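Local coordinates for hypothetical protein (Caulobacter crescentus, PDB 4GOQ) that is of unknown function but belongs to the DUF1491 family and folds as a small single-chain domain in which helices pack on a mixed beta sheet, at residues 4-9 with 89-94; 53-56 with 62-65; 65-70 with 77-82. One frame throughout, in Å; residues are numbered along the deposited sequence. Where two conformers were deposited one is given.

Interaction 1: 4-9 with 89-94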
ATOM      1  N   LEU A   4      -3.586  13.718   9.661  1.00 40.83           N
ATOM      2  CA  LEU A   4      -2.174  13.390   9.571  1.00 35.29           C
ATOM      3  C   LEU A   4      -1.652  13.474   8.137  1.00 32.41           C
ATOM      4  O   LEU A   4      -2.250  12.885   7.245  1.00 31.39           O
ATOM      5  CB  LEU A   4      -1.978  11.966  10.112  1.00 34.16           C
ATOM      6  CG  LEU A   4      -0.540  11.508  10.336  1.00 37.97           C
ATOM      7  CD1 LEU A   4       0.102  12.309  11.436  1.00 37.60           C
ATOM      8  CD2 LEU A   4      -0.502  10.069  10.742  1.00 40.38           C
ATOM      9  N   SER A   5      -0.515  14.170   7.932  1.00 26.36           N
ATOM     10  CA  SER A   5       0.102  14.264   6.600  1.00 25.77           C
ATOM     11  C   SER A   5       0.502  12.896   6.130  1.00 26.34           C
ATOM     12  O   SER A   5       0.988  12.102   6.919  1.00 25.91           O
ATOM     13  CB  SER A   5       1.312  15.197   6.609  1.00 28.95           C
ATOM     14  OG  SER A   5       0.870  16.529   6.784  1.00 34.57           O
ATOM     15  N   THR A   6       0.266  12.595   4.848  1.00 23.31           N
ATOM     16  CA  THR A   6       0.571  11.282   4.270  1.00 23.43           C
ATOM     17  C   THR A   6       2.038  10.879   4.455  1.00 26.25           C
ATOM     18  O   THR A   6       2.304   9.716   4.771  1.00 25.85           O
ATOM     19  CB  THR A   6       0.181  11.252   2.786  1.00 26.02           C
ATOM     20  OG1 THR A   6      -1.201  11.593   2.694  1.00 27.98           O
ATOM     21  CG2 THR A   6       0.433   9.889   2.161  1.00 22.81           C
ATOM     22  N   ASP A   7       2.984  11.819   4.262  1.00 23.02           N
ATOM     23  CA  ASP A   7       4.411  11.481   4.359  1.00 22.96           C
ATOM     24  C   ASP A   7       4.775  11.003   5.772  1.00 24.41           C
ATOM     25  O   ASP A   7       5.629  10.140   5.913  1.00 24.55           O
ATOM     26  CB  ASP A   7       5.298  12.676   3.919  1.00 26.18           C
ATOM     27  CG  ASP A   7       5.312  13.859   4.872  1.00 32.24           C
ATOM     28  OD1 ASP A   7       4.227  14.278   5.316  1.00 31.00           O
ATOM     29  OD2 ASP A   7       6.405  14.405   5.120  1.00 37.15           O
ATOM     30  N   ILE A   8       4.102  11.531   6.817  1.00 21.10           N
ATOM     31  CA  ILE A   8       4.335  11.076   8.209  1.00 19.26           C
ATOM     32  C   ILE A   8       3.877   9.605   8.339  1.00 22.34           C
ATOM     33  O   ILE A   8       4.568   8.764   8.920  1.00 21.63           O
ATOM     34  CB  ILE A   8       3.615  12.027   9.202  1.00 21.24           C
ATOM     35  CG1 ILE A   8       4.285  13.440   9.168  1.00 21.84           C
ATOM     36  CG2 ILE A   8       3.650  11.474  10.653  1.00 22.84           C
ATOM     37  CD1 ILE A   8       3.537  14.538   9.964  1.00 26.11           C
ATOM     38  N   TRP A   9       2.699   9.328   7.838  1.00 20.72           N
ATOM     39  CA  TRP A   9       2.107   7.991   7.866  1.00 21.59           C
ATOM     40  C   TRP A   9       2.982   7.001   7.051  1.00 26.05           C
ATOM     41  O   TRP A   9       3.203   5.856   7.471  1.00 25.81           O
ATOM     42  CB  TRP A   9       0.666   8.082   7.315  1.00 21.39           C
ATOM     43  CG  TRP A   9      -0.059   6.757   7.331  1.00 22.37           C
ATOM     44  CD1 TRP A   9      -0.879   6.279   8.323  1.00 25.16           C
ATOM     45  CD2 TRP A   9       0.065   5.706   6.363  1.00 21.97           C
ATOM     46  NE1 TRP A   9      -1.303   4.998   8.006  1.00 24.06           N
ATOM     47  CE2 TRP A   9      -0.724   4.621   6.813  1.00 24.58           C
ATOM     48  CE3 TRP A   9       0.764   5.579   5.137  1.00 23.30           C
ATOM     49  CZ2 TRP A   9      -0.822   3.420   6.095  1.00 23.13           C
ATOM     50  CZ3 TRP A   9       0.688   4.381   4.439  1.00 24.63           C
ATOM     51  CH2 TRP A   9      -0.128   3.332   4.893  1.00 24.55           C
ATOM     52  N   ASP A  89      -1.585  12.631  -7.506  1.00 27.94           N
ATOM     53  CA  ASP A  89      -1.087  12.914  -6.142  1.00 26.71           C
ATOM     54  C   ASP A  89      -0.858  11.612  -5.335  1.00 28.25           C
ATOM     55  O   ASP A  89      -0.516  11.663  -4.139  1.00 27.06           O
ATOM     56  CB  ASP A  89      -2.115  13.800  -5.393  1.00 28.53           C
ATOM     57  CG  ASP A  89      -2.149  15.255  -5.834  1.00 39.56           C
ATOM     58  OD1 ASP A  89      -1.177  15.705  -6.486  1.00 40.97           O
ATOM     59  OD2 ASP A  89      -3.118  15.959  -5.478  1.00 43.24           O
ATOM     60  N   ILE A  90      -1.115  10.453  -5.960  1.00 26.16           N
ATOM     61  CA  ILE A  90      -1.039   9.171  -5.254  1.00 26.34           C
ATOM     62  C   ILE A  90       0.412   8.708  -4.932  1.00 28.85           C
ATOM     63  O   ILE A  90       1.351   8.880  -5.721  1.00 29.08           O
ATOM     64  CB  ILE A  90      -1.820   8.052  -6.018  1.00 30.14           C
ATOM     65  CG1 ILE A  90      -2.343   6.978  -5.051  1.00 31.32           C
ATOM     66  CG2 ILE A  90      -1.003   7.440  -7.202  1.00 28.30           C
ATOM     67  CD1 ILE A  90      -3.445   5.971  -5.667  1.00 31.13           C
ATOM     68  N   TRP A  91       0.548   8.091  -3.756  1.00 23.46           N
ATOM     69  CA  TRP A  91       1.745   7.417  -3.287  1.00 23.12           C
ATOM     70  C   TRP A  91       1.628   5.958  -3.611  1.00 26.74           C
ATOM     71  O   TRP A  91       0.522   5.414  -3.627  1.00 24.59           O
ATOM     72  CB  TRP A  91       1.896   7.547  -1.756  1.00 22.56           C
ATOM     73  CG  TRP A  91       2.266   8.919  -1.273  1.00 23.44           C
ATOM     74  CD1 TRP A  91       1.462  10.015  -1.218  1.00 25.85           C
ATOM     75  CD2 TRP A  91       3.508   9.296  -0.680  1.00 23.62           C
ATOM     76  NE1 TRP A  91       2.135  11.066  -0.637  1.00 25.14           N
ATOM     77  CE2 TRP A  91       3.400  10.655  -0.307  1.00 26.76           C
ATOM     78  CE3 TRP A  91       4.719   8.618  -0.443  1.00 25.31           C
ATOM     79  CZ2 TRP A  91       4.449  11.352   0.307  1.00 26.86           C
ATOM     80  CZ3 TRP A  91       5.767   9.308   0.149  1.00 27.44           C
ATOM     81  CH2 TRP A  91       5.627  10.661   0.521  1.00 29.31           C
ATOM     82  N   VAL A  92       2.760   5.304  -3.849  1.00 24.71           N
ATOM     83  CA  VAL A  92       2.783   3.860  -4.026  1.00 23.14           C
ATOM     84  C   VAL A  92       3.909   3.365  -3.148  1.00 24.79           C
ATOM     85  O   VAL A  92       5.039   3.855  -3.259  1.00 23.98           O
ATOM     86  CB  VAL A  92       2.919   3.374  -5.505  1.00 26.35           C
ATOM     87  CG1 VAL A  92       2.967   1.833  -5.568  1.00 24.93           C
ATOM     88  CG2 VAL A  92       1.767   3.910  -6.378  1.00 26.24           C
ATOM     89  N   VAL A  93       3.603   2.402  -2.271  1.00 23.26           N
ATOM     90  CA  VAL A  93       4.577   1.838  -1.349  1.00 22.09           C
ATOM     91  C   VAL A  93       4.655   0.361  -1.622  1.00 27.97           C
ATOM     92  O   VAL A  93       3.617  -0.310  -1.653  1.00 28.17           O
ATOM     93  CB  VAL A  93       4.226   2.132   0.144  1.00 26.15           C
ATOM     94  CG1 VAL A  93       5.214   1.423   1.065  1.00 26.00           C
ATOM     95  CG2 VAL A  93       4.225   3.646   0.432  1.00 26.12           C
ATOM     96  N   GLU A  94       5.866  -0.149  -1.865  1.00 24.65           N
ATOM     97  CA  GLU A  94       6.015  -1.585  -2.138  1.00 24.96           C
ATOM     98  C   GLU A  94       6.742  -2.204  -0.958  1.00 29.49           C
ATOM     99  O   GLU A  94       7.741  -1.661  -0.479  1.00 27.86           O
ATOM    100  CB  GLU A  94       6.768  -1.800  -3.483  1.00 27.00           C
ATOM    101  CG  GLU A  94       6.846  -3.244  -3.927  1.00 37.42           C
ATOM    102  CD  GLU A  94       7.266  -3.428  -5.379  1.00 58.44           C
ATOM    103  OE1 GLU A  94       7.901  -2.508  -5.939  1.00 46.10           O
ATOM    104  OE2 GLU A  94       6.966  -4.496  -5.957  1.00 59.05           O
TER
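At the first turn of helix 6-19, T6 and D7 pack on the indole of W91, at the start of strand 91-97. The methyl of T6 does most of the work: CG2 sits over one face of the ring, 3.7 Å from the centroid of its five-membered part and 21° off the normal, a CH-pi contact displaced toward the rim. The approach is close over the pyrrole side, with T6 CG2 3.5 Å from W91 NE1. T6 reaches this face because CG2 stands anti to the backbone N, which leaves OG1 beside that N (chi1 -56°), where it hydrogen-bonds to G35 O. The two side chains slide past each other in opposite directions.

D7 meets the benzene end of the same indole. Its CB lies 3.9 Å from W91 CZ2, at an oblique position, while the carboxylate leads away from the ring; OD2 hydrogen-bonds to a glycerol that probably came from the crystallisation liquor. In W91, chi1 of -71° sets CG anti to the carbonyl carbon, and from there the ring spans the gap to the helix, 8.6 Å between T6 CA and W91 CA. Farther out, V10 on the following turn also touches the indole, and V37 on the neighbouring strand packs against both T6 and W91.

No hydrogen bond crosses between 4-9 and 89-94. Both polar groups at this buried spot find partners in the loop between strands 23-28 and 37-43, W91 NE1 bonding to D31 O just as T6 OG1 does to G35 O. The contact itself is therefore apolar, the methyl of T6 on the ring face and D7 CB obliquely beside it, and the loop carbonyls satisfy W91 NE1 and T6 OG1.

Interaction 2: 53-56 with 62-65. With GOL (glycerol), chain G.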
ATOM      1  N   SER A  53      -5.755  -0.370  -1.265  1.00 24.46           N
ATOM      2  CA  SER A  53      -6.128   1.041  -1.426  1.00 23.53           C
ATOM      3  C   SER A  53      -7.044   1.457  -0.265  1.00 28.14           C
ATOM      4  O   SER A  53      -7.630   0.617   0.426  1.00 26.53           O
ATOM      5  CB  SER A  53      -6.780   1.334  -2.775  1.00 26.03           C
ATOM      6  OG  SER A  53      -8.043   0.693  -2.884  1.00 34.41           O
ATOM      7  N   GLU A  54      -7.142   2.758  -0.042  1.00 29.55           N
ATOM      8  CA  GLU A  54      -7.902   3.320   1.074  1.00 30.99           C
ATOM      9  C   GLU A  54      -9.397   3.337   0.845  1.00 35.60           C
ATOM     10  O   GLU A  54      -9.865   3.653  -0.239  1.00 36.33           O
ATOM     11  CB  GLU A  54      -7.433   4.745   1.342  1.00 32.79           C
ATOM     12  CG  GLU A  54      -5.962   4.859   1.672  1.00 39.28           C
ATOM     13  CD  GLU A  54      -5.495   6.276   1.945  1.00 57.69           C
ATOM     14  OE1 GLU A  54      -5.883   6.861   2.981  1.00 62.93           O
ATOM     15  OE2 GLU A  54      -4.736   6.806   1.114  1.00 53.41           O
ATOM     16  N   ALA A  55     -10.149   3.029   1.886  1.00 33.48           N
ATOM     17  CA  ALA A  55     -11.604   3.097   1.891  1.00 34.69           C
ATOM     18  C   ALA A  55     -12.071   3.610   3.245  1.00 40.97           C
ATOM     19  O   ALA A  55     -11.255   3.736   4.164  1.00 39.53           O
ATOM     20  CB  ALA A  55     -12.219   1.742   1.587  1.00 35.66           C
ATOM     21  N   THR A  56     -13.376   3.935   3.362  1.00 41.81           N
ATOM     22  CA  THR A  56     -13.966   4.435   4.609  1.00 44.03           C
ATOM     23  C   THR A  56     -15.302   3.780   4.903  1.00 52.85           C
ATOM     24  O   THR A  56     -16.064   3.442   3.984  1.00 52.31           O
ATOM     25  CB  THR A  56     -14.179   5.953   4.574  1.00 51.81           C
ATOM     26  OG1 THR A  56     -14.959   6.262   3.419  1.00 57.36           O
ATOM     27  CG2 THR A  56     -12.873   6.753   4.591  1.00 46.55           C
ATOM     28  N   ARG A  62     -11.105   4.604   8.704  1.00 38.03           N
ATOM     29  CA  ARG A  62     -10.286   4.174   7.573  1.00 36.34           C
ATOM     30  C   ARG A  62      -9.999   2.684   7.631  1.00 35.39           C
ATOM     31  O   ARG A  62      -9.669   2.143   8.695  1.00 32.27           O
ATOM     32  CB  ARG A  62      -8.961   4.963   7.524  1.00 35.84           C
ATOM     33  CG  ARG A  62      -7.930   4.457   6.494  1.00 52.22           C
ATOM     34  CD  ARG A  62      -8.174   4.917   5.059  1.00 63.63           C
ATOM     35  NE  ARG A  62      -7.843   6.334   4.883  1.00 72.38           N
ATOM     36  CZ  ARG A  62      -8.608   7.212   4.244  1.00 81.88           C
ATOM     37  NH1 ARG A  62      -9.740   6.825   3.675  1.00 67.80           N
ATOM     38  NH2 ARG A  62      -8.226   8.477   4.135  1.00 68.19           N
ATOM     39  N   PHE A  63     -10.087   2.030   6.460  1.00 31.32           N
ATOM     40  CA  PHE A  63      -9.735   0.630   6.310  1.00 28.92           C
ATOM     41  C   PHE A  63      -9.103   0.425   4.924  1.00 30.13           C
ATOM     42  O   PHE A  63      -9.109   1.337   4.087  1.00 30.36           O
ATOM     43  CB  PHE A  63     -10.933  -0.295   6.569  1.00 31.55           C
ATOM     44  CG  PHE A  63     -11.988  -0.391   5.478  1.00 34.18           C
ATOM     45  CD1 PHE A  63     -13.081   0.470   5.465  1.00 38.51           C
ATOM     46  CD2 PHE A  63     -11.927  -1.394   4.519  1.00 34.42           C
ATOM     47  CE1 PHE A  63     -14.067   0.361   4.471  1.00 39.12           C
ATOM     48  CE2 PHE A  63     -12.899  -1.490   3.519  1.00 37.87           C
ATOM     49  CZ  PHE A  63     -13.983  -0.635   3.526  1.00 37.21           C
ATOM     50  N   TRP A  64      -8.481  -0.724   4.729  1.00 25.27           N
ATOM     51  CA  TRP A  64      -7.840  -1.036   3.445  1.00 24.83           C
ATOM     52  C   TRP A  64      -8.632  -2.090   2.673  1.00 30.18           C
ATOM     53  O   TRP A  64      -9.024  -3.115   3.220  1.00 31.25           O
ATOM     54  CB  TRP A  64      -6.393  -1.499   3.665  1.00 22.90           C
ATOM     55  CG  TRP A  64      -5.540  -0.426   4.284  1.00 23.73           C
ATOM     56  CD1 TRP A  64      -5.364  -0.174   5.614  1.00 26.56           C
ATOM     57  CD2 TRP A  64      -4.836   0.607   3.580  1.00 24.08           C
ATOM     58  NE1 TRP A  64      -4.541   0.929   5.785  1.00 25.93           N
ATOM     59  CE2 TRP A  64      -4.196   1.418   4.545  1.00 27.56           C
ATOM     60  CE3 TRP A  64      -4.627   0.881   2.215  1.00 25.40           C
ATOM     61  CZ2 TRP A  64      -3.445   2.548   4.189  1.00 27.22           C
ATOM     62  CZ3 TRP A  64      -3.864   1.983   1.862  1.00 27.28           C
ATOM     63  CH2 TRP A  64      -3.245   2.777   2.836  1.00 27.64           C
HETATM   64  N   MSE A  65      -8.873  -1.820   1.407  1.00 28.43           N
HETATM   65  CA  MSE A  65      -9.608  -2.711   0.506  0.50 26.97           C
HETATM   66  C   MSE A  65      -8.641  -3.176  -0.576  1.00 29.66           C
HETATM   67  O   MSE A  65      -7.617  -2.521  -0.773  1.00 27.11           O
HETATM   68  CB  MSE A  65     -10.868  -2.010  -0.094  0.50 28.69           C
HETATM   69  CG  MSE A  65     -10.579  -0.769  -0.971  0.50 34.12           C
HETATM   70 SE   MSE A  65     -12.186   0.138  -1.732  0.38 41.80          SE
HETATM   71  CE  MSE A  65     -11.363   1.006  -3.219  0.50 38.69           C
TER
HETATM   72  C1  GOL G 202      -4.187   5.674   5.661  1.00 51.87           C
HETATM   73  O1  GOL G 202      -5.264   5.475   6.560  1.00 49.91           O
HETATM   74  C2  GOL G 202      -3.780   7.126   5.647  1.00 52.00           C
HETATM   75  O2  GOL G 202      -4.890   7.923   5.232  1.00 55.32           O
HETATM   76  C3  GOL G 202      -2.631   7.326   4.687  1.00 49.53           C
HETATM   77  O3  GOL G 202      -2.223   8.685   4.683  1.00 47.02           O
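The side chains of E54 and R62 cross obliquely on an antiparallel hairpin, their carboxylate and guanidinium planes 88° apart. Strand 48-56 supplies E54 and strand 62-65 supplies R62. E54 OE1 lies over one face of the guanidinium, 2.8 Å from R62 NE, making a salt bridge rather than an in-plane, two-pronged pairing. The arginine chain folds back to get there: bends at chi2 (81°) and chi3 (73°) bring its head over the neighbouring strand, where NH1 adds a weak bond to A55 O. W64, on the same face, lies alongside E54, with E54 CG 3.6 Å from W64 CZ3.

The opposite face carries A55, F63, S53 and M65. A55 CB sits over the F63 ring, 3.8 Å from its centroid, a CH-pi contact; in the conformer of selenomethionine M65 modelled here, SE also comes near this methyl, a less certain contact.

Backbone bonds pair S53 with M65 and A55 with F63. The F63 N bond to A55 O is 3.1 Å long, its donor standing above the carbonyl plane.

E54 OE1 also accepts a 2.7 Å hydrogen bond from O2 of a glycerol, probably from the crystallisation liquor, and OE2 bonds to V37 N. R62 and V37 N thus hold the two oxygens from within the protein, the glycerol adds a third bond in the crystal, and the nearby arginine probably favours the ionised form of the carboxylate.

Interaction 3: 65-70 with 77-82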
HETATM    1  N   MSE A  65      -8.873  -1.820   1.407  1.00 28.43           N
HETATM    2  CA  MSE A  65      -9.608  -2.711   0.506  0.50 26.97           C
HETATM    3  C   MSE A  65      -8.641  -3.176  -0.576  1.00 29.66           C
HETATM    4  O   MSE A  65      -7.617  -2.521  -0.773  1.00 27.11           O
HETATM    5  CB  MSE A  65     -10.868  -2.010  -0.094  0.50 28.69           C
HETATM    6  CG  MSE A  65     -10.579  -0.769  -0.971  0.50 34.12           C
HETATM    7 SE   MSE A  65     -12.186   0.138  -1.732  0.38 41.80          SE
HETATM    8  CE  MSE A  65     -11.363   1.006  -3.219  0.50 38.69           C
ATOM      9  N   GLN A  66      -8.961  -4.265  -1.286  1.00 27.46           N
ATOM     10  CA  GLN A  66      -8.154  -4.745  -2.423  1.00 28.02           C
ATOM     11  C   GLN A  66      -8.926  -4.387  -3.678  1.00 31.61           C
ATOM     12  O   GLN A  66      -9.993  -4.951  -3.917  1.00 32.01           O
ATOM     13  CB  GLN A  66      -7.829  -6.243  -2.335  1.00 29.66           C
ATOM     14  CG  GLN A  66      -6.937  -6.540  -1.129  1.00 29.74           C
ATOM     15  CD  GLN A  66      -6.662  -8.005  -1.007  1.00 38.39           C
ATOM     16  OE1 GLN A  66      -6.131  -8.626  -1.921  1.00 31.14           O
ATOM     17  NE2 GLN A  66      -7.031  -8.593   0.123  1.00 33.86           N
ATOM     18  N   PRO A  67      -8.476  -3.348  -4.411  1.00 27.25           N
ATOM     19  CA  PRO A  67      -9.242  -2.898  -5.595  1.00 26.76           C
ATOM     20  C   PRO A  67      -9.071  -3.807  -6.810  1.00 28.93           C
ATOM     21  O   PRO A  67      -9.797  -3.680  -7.797  1.00 28.70           O
ATOM     22  CB  PRO A  67      -8.662  -1.515  -5.872  1.00 27.08           C
ATOM     23  CG  PRO A  67      -7.239  -1.604  -5.399  1.00 31.36           C
ATOM     24  CD  PRO A  67      -7.246  -2.542  -4.214  1.00 27.19           C
ATOM     25  N   VAL A  68      -8.101  -4.712  -6.735  1.00 24.91           N
ATOM     26  CA  VAL A  68      -7.774  -5.693  -7.777  1.00 25.35           C
ATOM     27  C   VAL A  68      -7.150  -6.892  -7.048  1.00 28.30           C
ATOM     28  O   VAL A  68      -6.433  -6.699  -6.060  1.00 27.38           O
ATOM     29  CB  VAL A  68      -6.861  -5.114  -8.904  1.00 28.78           C
ATOM     30  CG1 VAL A  68      -5.590  -4.503  -8.324  1.00 29.39           C
ATOM     31  CG2 VAL A  68      -6.524  -6.171  -9.981  1.00 28.20           C
ATOM     32  N   ARG A  69      -7.502  -8.112  -7.488  1.00 24.76           N
ATOM     33  CA  ARG A  69      -6.940  -9.335  -6.932  1.00 25.22           C
ATOM     34  C   ARG A  69      -6.417 -10.158  -8.059  1.00 29.56           C
ATOM     35  O   ARG A  69      -7.128 -10.367  -9.048  1.00 28.71           O
ATOM     36  CB  ARG A  69      -7.969 -10.155  -6.146  1.00 24.43           C
ATOM     37  CG  ARG A  69      -8.547  -9.439  -4.945  1.00 31.49           C
ATOM     38  CD  ARG A  69      -9.697 -10.268  -4.400  1.00 34.38           C
ATOM     39  NE  ARG A  69     -10.390  -9.498  -3.375  1.00 42.15           N
ATOM     40  CZ  ARG A  69     -10.267  -9.702  -2.074  1.00 53.72           C
ATOM     41  NH1 ARG A  69      -9.534 -10.712  -1.619  1.00 38.72           N
ATOM     42  NH2 ARG A  69     -10.915  -8.929  -1.215  1.00 43.76           N
ATOM     43  N   SER A  70      -5.163 -10.611  -7.938  1.00 26.26           N
ATOM     44  CA  SER A  70      -4.553 -11.452  -8.952  1.00 25.60           C
ATOM     45  C   SER A  70      -3.314 -12.150  -8.412  1.00 31.58           C
ATOM     46  O   SER A  70      -2.496 -11.521  -7.744  1.00 31.37           O
ATOM     47  CB  SER A  70      -4.189 -10.618 -10.183  1.00 25.53           C
ATOM     48  OG  SER A  70      -3.696 -11.448 -11.226  1.00 27.43           O
ATOM     49  N   ASP A  77       0.783  -4.164 -11.005  1.00 23.67           N
ATOM     50  CA  ASP A  77       1.611  -3.082 -11.552  1.00 22.62           C
ATOM     51  C   ASP A  77       0.797  -2.295 -12.570  1.00 25.57           C
ATOM     52  O   ASP A  77       0.845  -1.073 -12.541  1.00 24.43           O
ATOM     53  CB  ASP A  77       2.916  -3.652 -12.159  1.00 24.08           C
ATOM     54  CG  ASP A  77       3.894  -4.175 -11.092  1.00 27.52           C
ATOM     55  OD1 ASP A  77       3.707  -3.848  -9.893  1.00 26.17           O
ATOM     56  OD2 ASP A  77       4.789  -4.952 -11.447  1.00 35.35           O
ATOM     57  N   ALA A  78      -0.016  -2.986 -13.417  1.00 23.06           N
ATOM     58  CA  ALA A  78      -0.895  -2.308 -14.391  1.00 24.06           C
ATOM     59  C   ALA A  78      -1.905  -1.410 -13.634  1.00 27.38           C
ATOM     60  O   ALA A  78      -2.103  -0.249 -14.020  1.00 27.90           O
ATOM     61  CB  ALA A  78      -1.623  -3.337 -15.282  1.00 25.15           C
ATOM     62  N   TYR A  79      -2.486  -1.924 -12.555  1.00 25.49           N
ATOM     63  CA  TYR A  79      -3.428  -1.184 -11.709  1.00 24.85           C
ATOM     64  C   TYR A  79      -2.757   0.063 -11.102  1.00 26.44           C
ATOM     65  O   TYR A  79      -3.353   1.138 -11.140  1.00 25.16           O
ATOM     66  CB  TYR A  79      -4.050  -2.052 -10.595  1.00 26.38           C
ATOM     67  CG  TYR A  79      -5.167  -1.312  -9.882  1.00 27.91           C
ATOM     68  CD1 TYR A  79      -4.894  -0.442  -8.824  1.00 28.24           C
ATOM     69  CD2 TYR A  79      -6.493  -1.460 -10.281  1.00 30.28           C
ATOM     70  CE1 TYR A  79      -5.911   0.276  -8.197  1.00 28.66           C
ATOM     71  CE2 TYR A  79      -7.523  -0.772  -9.636  1.00 31.45           C
ATOM     72  CZ  TYR A  79      -7.222   0.130  -8.630  1.00 35.19           C
ATOM     73  OH  TYR A  79      -8.240   0.811  -8.004  1.00 32.56           O
ATOM     74  N   ALA A  80      -1.536  -0.077 -10.579  1.00 24.54           N
ATOM     75  CA  ALA A  80      -0.788   1.046  -9.947  1.00 25.62           C
ATOM     76  C   ALA A  80      -0.504   2.166 -10.965  1.00 26.98           C
ATOM     77  O   ALA A  80      -0.642   3.351 -10.634  1.00 27.56           O
ATOM     78  CB  ALA A  80       0.534   0.532  -9.348  1.00 26.24           C
ATOM     79  N   GLU A  81      -0.092   1.793 -12.189  1.00 22.22           N
ATOM     80  CA  GLU A  81       0.181   2.772 -13.231  1.00 22.25           C
ATOM     81  C   GLU A  81      -1.116   3.541 -13.557  1.00 25.70           C
ATOM     82  O   GLU A  81      -1.081   4.765 -13.696  1.00 24.84           O
ATOM     83  CB  GLU A  81       0.763   2.079 -14.490  1.00 23.63           C
ATOM     84  CG  GLU A  81       1.144   3.048 -15.616  1.00 27.85           C
ATOM     85  CD  GLU A  81       0.016   3.652 -16.448  1.00 33.25           C
ATOM     86  OE1 GLU A  81      -1.017   2.983 -16.667  1.00 27.79           O
ATOM     87  OE2 GLU A  81       0.148   4.829 -16.840  1.00 30.20           O
ATOM     88  N   ARG A  82      -2.236   2.818 -13.710  1.00 23.52           N
ATOM     89  CA  ARG A  82      -3.509   3.454 -14.037  1.00 25.71           C
ATOM     90  C   ARG A  82      -3.959   4.384 -12.889  1.00 27.59           C
ATOM     91  O   ARG A  82      -4.413   5.516 -13.138  1.00 26.62           O
ATOM     92  CB  ARG A  82      -4.586   2.399 -14.346  1.00 26.11           C
ATOM     93  CG  ARG A  82      -5.804   2.987 -15.053  1.00 37.72           C
ATOM     94  CD  ARG A  82      -6.852   1.921 -15.344  1.00 48.66           C
ATOM     95  NE  ARG A  82      -7.942   2.430 -16.183  1.00 57.33           N
ATOM     96  CZ  ARG A  82      -9.151   2.761 -15.736  1.00 69.78           C
ATOM     97  NH1 ARG A  82      -9.451   2.630 -14.449  1.00 53.34           N
ATOM     98  NH2 ARG A  82     -10.070   3.220 -16.575  1.00 59.68           N
TER
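P67 and V68 meet Y79 where the loop after strand 62-65 passes over helix 74-86, a loop-on-helix contact at the surface of this alpha/beta domain. Y79 does all the touching on the helix side. P67 approaches the outer end of its ring, with CB 3.2 Å from Y79 OH and 3.5 Å from Y79 CZ, while P67 CG comes to 3.6 Å from Y79 CE1. V68 takes the root of the same ring: CG1 is 3.6 Å from Y79 CG and 3.7 Å from Y79 CB. P67 comes across the tyrosine at a slant, whereas V68 slides past it in the opposite direction, and no hydrogen bond joins the two segments.

With CG anti to the backbone N (chi1 -171°), the tyrosine ring reaches out from the helix to P67 and V68.

In the next shell, L51 of strand 48-56 touches Y79, and S53 of that strand packs on P67. Near the start of the helix, S70 ties down the loop beyond V68, its OG hydrogen-bonding to F72 N and D75 OD2.

Starting at the N terminus, residues 4-9 open the longest loop, which interaction 1 closes only when the chain returns at 89-94, joining the first helix to strand 91-97, next to the edge strand 23-28. Interactions 2 and 3 both fall within that loop. Interaction 2 closes a short hairpin at the sheet edge, five residues lying between 56 and 62; interaction 3 starts where it stops, at shared M65, and closes the next small loop onto helix 74-86. None of them cross. Interactions 1 and 2 touch through W9 CZ2 and W64 CZ2, 3.4 Å apart, and interactions 2 and 3 through S53 and P67, whereas 1 and 3 stay about 5 Å apart at their nearest atoms.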